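Local coordinates for alkylhalidase CmlS (Streptomyces venezuelae, PDB 3I3L), which is a flavin-dependent halogenase of chloramphenicol biosynthesis that carries FAD through a covalent flavin-aspartate bond, at residues A[434-437]-A[438-442]; A[451-454]-A[455-458]. One frame throughout, in Å; residues are numbered along the deposited sequence.

How the contacts relate
Contact 1 (434-442) comes first along the chain, at the C-terminal end of helix 430-439; contact 2 (451-458) follows in series, where the next loop runs into helix 456-471. Their centres lie about 9 Å apart, on the same side of the chain's centre, and the two touch directly. E454 OE1 accepts a probable hydrogen bond from Q442 N (2.8 Å), and L455 CD2 packs 3.4 Å from R440 O, with G439 O close by. The end of one helix and the start of the next are thus joined across the connecting loop, a corner of the fold that also meets strand 105-108.

Contact 1 (A[434-437]-A[438-442]); sequences TMIA and IGRHQ
I438 N bonds T434 O and G439 N bonds M435 O, after which R440 N turns to A437 O, so that the last turn of helix 430-439 passes from i+4 to i+3 spacing as the chain leaves it. The I438 N to T434 O bond, 3.0 Å long, is almost straight at 178°, and G439 N stands 2.9 Å from M435 O. The final bond, 3.2 Å from R440 N to A437 O, is the odd one: the amide comes in above the carbonyl plane of A437, 70° out of it, whereas the T434 carbonyl is met nearly end-on. Among the side chains, T434 and I438 lie alongside each other one turn apart, pointing the same way, with the methyl CG2 of T434 4.0 Å from CD1 of I438. In T434, OG1 stands beside the backbone N, where it bonds back to the carbonyl of D430, and this leaves the CG2 methyl on the far side, anti to that N. I438 is extended beyond CB, and its CG1 also packs 3.4 Å from the T434 carbonyl oxygen. Outward, T434 rests on W462 and I438 on R459, both of helix 456-471, while the flank carrying M435 and I436 turns to phenylalanines of helix 352-382 and to W105. The M435 side chain lies about 12 Å from that of S325, a residue of the FAD site. R440 starts out extended, then bends at chi3 (-45°), which folds its guanidinium back beside the helix, neither flat nor edge-on to A437 CA; its NH2 sits 3.9 Å from CG2 of I436.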
loop_
_atom_site.group_PDB
_atom_site.type_symbol
_atom_site.label_atom_id
_atom_site.label_comp_id
_atom_site.label_asym_id
_atom_site.label_seq_id
_atom_site.Cartn_x
_atom_site.Cartn_y
_atom_site.Cartn_z
ATOM N N THR A 434 -15.715 8.504 4.250
ATOM C CA THR A 434 -15.110 9.714 4.665
ATOM C C THR A 434 -14.267 10.284 3.546
ATOM O O THR A 434 -14.480 11.437 3.162
ATOM C CB THR A 434 -14.313 9.521 5.957
ATOM O OG1 THR A 434 -15.236 9.263 7.033
ATOM C CG2 THR A 434 -13.525 10.776 6.298
ATOM N N MET A 435 -13.340 9.468 3.024
ATOM C CA MET A 435 -12.458 9.856 1.958
ATOM C C MET A 435 -13.227 10.428 0.780
ATOM O O MET A 435 -12.868 11.467 0.298
ATOM C CB MET A 435 -11.586 8.692 1.493
ATOM C CG MET A 435 -10.351 8.423 2.375
ATOM S SD MET A 435 -9.115 7.277 1.592
ATOM C CE MET A 435 -9.654 7.347 -0.076
ATOM N N ILE A 436 -14.298 9.751 0.365
ATOM C CA ILE A 436 -15.068 10.116 -0.803
ATOM C C ILE A 436 -15.709 11.472 -0.605
ATOM O O ILE A 436 -15.643 12.315 -1.501
ATOM C CB ILE A 436 -16.138 9.046 -1.190
ATOM C CG1 ILE A 436 -15.477 7.732 -1.671
ATOM C CG2 ILE A 436 -17.142 9.574 -2.259
ATOM C CD1 ILE A 436 -16.490 6.568 -2.013
ATOM N N ALA A 437 -16.339 11.667 0.547
ATOM C CA ALA A 437 -16.946 12.963 0.914
ATOM C C ALA A 437 -15.934 14.094 0.907
ATOM O O ALA A 437 -16.164 15.134 0.284
ATOM C CB ALA A 437 -17.614 12.887 2.300
ATOM N N ILE A 438 -14.817 13.925 1.599
ATOM C CA ILE A 438 -13.780 14.952 1.589
ATOM C C ILE A 438 -13.335 15.253 0.149
ATOM O O ILE A 438 -13.199 16.430 -0.236
ATOM C CB ILE A 438 -12.598 14.513 2.441
ATOM C CG1 ILE A 438 -13.007 14.400 3.906
ATOM C CG2 ILE A 438 -11.440 15.475 2.310
ATOM C CD1 ILE A 438 -11.808 14.025 4.777
ATOM N N GLY A 439 -13.149 14.219 -0.678
ATOM C CA GLY A 439 -12.662 14.440 -1.997
ATOM C C GLY A 439 -13.671 14.782 -3.072
ATOM O O GLY A 439 -13.321 14.956 -4.246
ATOM N N ARG A 440 -14.929 14.909 -2.683
ATOM C CA ARG A 440 -16.017 15.159 -3.621
ATOM C C ARG A 440 -15.848 16.505 -4.313
ATOM O O ARG A 440 -15.726 17.530 -3.651
ATOM C CB ARG A 440 -17.349 15.127 -2.851
ATOM C CG ARG A 440 -18.592 15.366 -3.722
ATOM C CD ARG A 440 -19.939 15.236 -2.907
ATOM N NE ARG A 440 -20.018 14.063 -2.001
ATOM C CZ ARG A 440 -20.199 12.798 -2.408
ATOM N NH1 ARG A 440 -20.303 12.502 -3.710
ATOM N NH2 ARG A 440 -20.259 11.813 -1.511
ATOM N N HIS A 441 -15.807 16.495 -5.655
ATOM C CA HIS A 441 -15.848 17.739 -6.454
ATOM C C HIS A 441 -17.185 18.444 -6.219
ATOM O O HIS A 441 -18.226 17.811 -5.934
ATOM C CB HIS A 441 -15.692 17.470 -7.940
ATOM C CG HIS A 441 -14.367 16.878 -8.328
ATOM N ND1 HIS A 441 -13.886 16.920 -9.626
ATOM C CD2 HIS A 441 -13.424 16.224 -7.590
ATOM C CE1 HIS A 441 -12.702 16.330 -9.669
ATOM N NE2 HIS A 441 -12.394 15.910 -8.443
ATOM N N GLN A 442 -17.170 19.764 -6.357
ATOM C CA GLN A 442 -18.353 20.559 -6.005
ATOM C C GLN A 442 -19.252 20.876 -7.211
ATOM O O GLN A 442 -19.923 21.900 -7.262
ATOM C CB GLN A 442 -17.912 21.809 -5.265
ATOM C CG GLN A 442 -17.090 21.501 -4.007
ATOM C CD GLN A 442 -17.906 20.762 -2.961
ATOM O OE1 GLN A 442 -17.722 19.554 -2.744
ATOM N NE2 GLN A 442 -18.820 21.466 -2.325
#

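Contact 2 (A[451-454]-A[455-458]); sequences SEAE and LNPA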
loop_
_atom_site.group_PDB
_atom_site.type_symbol
_atom_site.label_atom_id
_atom_site.label_comp_id
_atom_site.label_asym_id
_atom_site.label_seq_id
_atom_site.Cartn_x
_atom_site.Cartn_y
_atom_site.Cartn_z
ATOM N N SER A 451 -10.353 22.814 -8.362
ATOM C CA SER A 451 -9.134 23.110 -7.618
ATOM C C SER A 451 -9.164 22.330 -6.308
ATOM O O SER A 451 -10.211 22.110 -5.756
ATOM C CB SER A 451 -9.011 24.617 -7.345
ATOM O OG SER A 451 -10.205 25.089 -6.725
ATOM N N GLU A 452 -8.014 21.943 -5.803
ATOM C CA GLU A 452 -7.971 21.173 -4.554
ATOM C C GLU A 452 -8.472 21.968 -3.366
ATOM O O GLU A 452 -8.921 21.403 -2.367
ATOM C CB GLU A 452 -6.572 20.591 -4.308
ATOM C CG GLU A 452 -6.245 19.469 -5.308
ATOM C CD GLU A 452 -4.996 18.697 -4.961
ATOM O OE1 GLU A 452 -4.568 18.770 -3.790
ATOM O OE2 GLU A 452 -4.445 18.006 -5.856
ATOM N N ALA A 453 -8.410 23.290 -3.480
ATOM C CA ALA A 453 -8.930 24.145 -2.418
ATOM C C ALA A 453 -10.458 24.043 -2.252
ATOM O O ALA A 453 -10.985 24.259 -1.145
ATOM C CB ALA A 453 -8.480 25.599 -2.647
ATOM N N GLU A 454 -11.175 23.682 -3.320
ATOM C CA GLU A 454 -12.626 23.473 -3.196
ATOM C C GLU A 454 -12.935 22.266 -2.279
ATOM O O GLU A 454 -14.066 22.073 -1.849
ATOM C CB GLU A 454 -13.255 23.297 -4.569
ATOM C CG GLU A 454 -13.305 21.815 -5.065
ATOM C CD GLU A 454 -13.738 21.698 -6.510
ATOM O OE1 GLU A 454 -14.554 20.785 -6.837
ATOM O OE2 GLU A 454 -13.254 22.513 -7.334
ATOM N N LEU A 455 -11.910 21.477 -1.940
ATOM C CA LEU A 455 -12.097 20.327 -1.039
ATOM C C LEU A 455 -11.928 20.735 0.414
ATOM O O LEU A 455 -12.237 19.947 1.310
ATOM C CB LEU A 455 -11.052 19.225 -1.355
ATOM C CG LEU A 455 -11.082 18.651 -2.778
ATOM C CD1 LEU A 455 -10.084 17.477 -2.851
ATOM C CD2 LEU A 455 -12.477 18.211 -3.197
ATOM N N ASN A 456 -11.355 21.925 0.650
ATOM C CA ASN A 456 -11.018 22.331 2.024
ATOM C C ASN A 456 -12.187 22.399 2.981
ATOM O O ASN A 456 -12.022 22.127 4.148
ATOM C CB ASN A 456 -10.229 23.655 2.073
ATOM C CG ASN A 456 -8.801 23.466 1.638
ATOM O OD1 ASN A 456 -8.094 24.394 1.189
ATOM N ND2 ASN A 456 -8.372 22.252 1.724
ATOM N N PRO A 457 -13.379 22.789 2.503
ATOM C CA PRO A 457 -14.451 22.883 3.482
ATOM C C PRO A 457 -14.870 21.528 4.005
ATOM O O PRO A 457 -15.104 21.375 5.231
ATOM C CB PRO A 457 -15.601 23.566 2.680
ATOM C CG PRO A 457 -14.886 24.404 1.667
ATOM C CD PRO A 457 -13.745 23.454 1.232
ATOM N N ALA A 458 -14.981 20.536 3.105
ATOM C CA ALA A 458 -15.402 19.200 3.572
ATOM C C ALA A 458 -14.311 18.615 4.489
ATOM O O ALA A 458 -14.602 17.976 5.508
ATOM C CB ALA A 458 -15.744 18.241 2.392
HETATM O O HOH W 1 -15.494 20.523 0.019
#
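L455 N reaches back to E452 O (3.0 Å), and N456 N does the same to A453 O (3.0 Å), two successive i+3 bonds that carry the 3-10 turn 452-454 into helix 456-471. Both amides stand well above the carbonyl planes they meet, 58° and 63° out of them. L455 also lays its CB over the E452 carbonyl oxygen, while N456 brings its amide oxygen OD1 to 4.0 Å from the methyl CB of A453. P457 has no N-H to give to A453 O; its ring carbon CD instead lies 3.4 Å from E454 O. That oxygen accepts a hydrogen bond from a water, which in turn accepts one from A458 N, so the water bridges a pair spaced i to i+4 in place of a direct bond. One shell further out, E454 curls back over the turn. Its CG sits between backbone N and carbonyl carbon (chi1 90°), lying 4.1 Å from CD2 of L455, and from there the extended chain takes the carboxylate to the start of the turn, where OE2 accepts S451 N at 3.1 Å. This glutamate-to-amide link resembles one half of a capping box. The other oxygen, OE1, is shared by Q442 N and a salt bridge to R443. Shortening this glutamate to an alanine is likely to leave the S451 and Q442 amides without their acceptor and R443 without its charged mate. Away from this, E452 points its carboxylate to S108, at the end of strand 105-108, and packs on P92 and S93 of strand 89-97; L455 rests on F450, between helix 430-439 and helix 456-471.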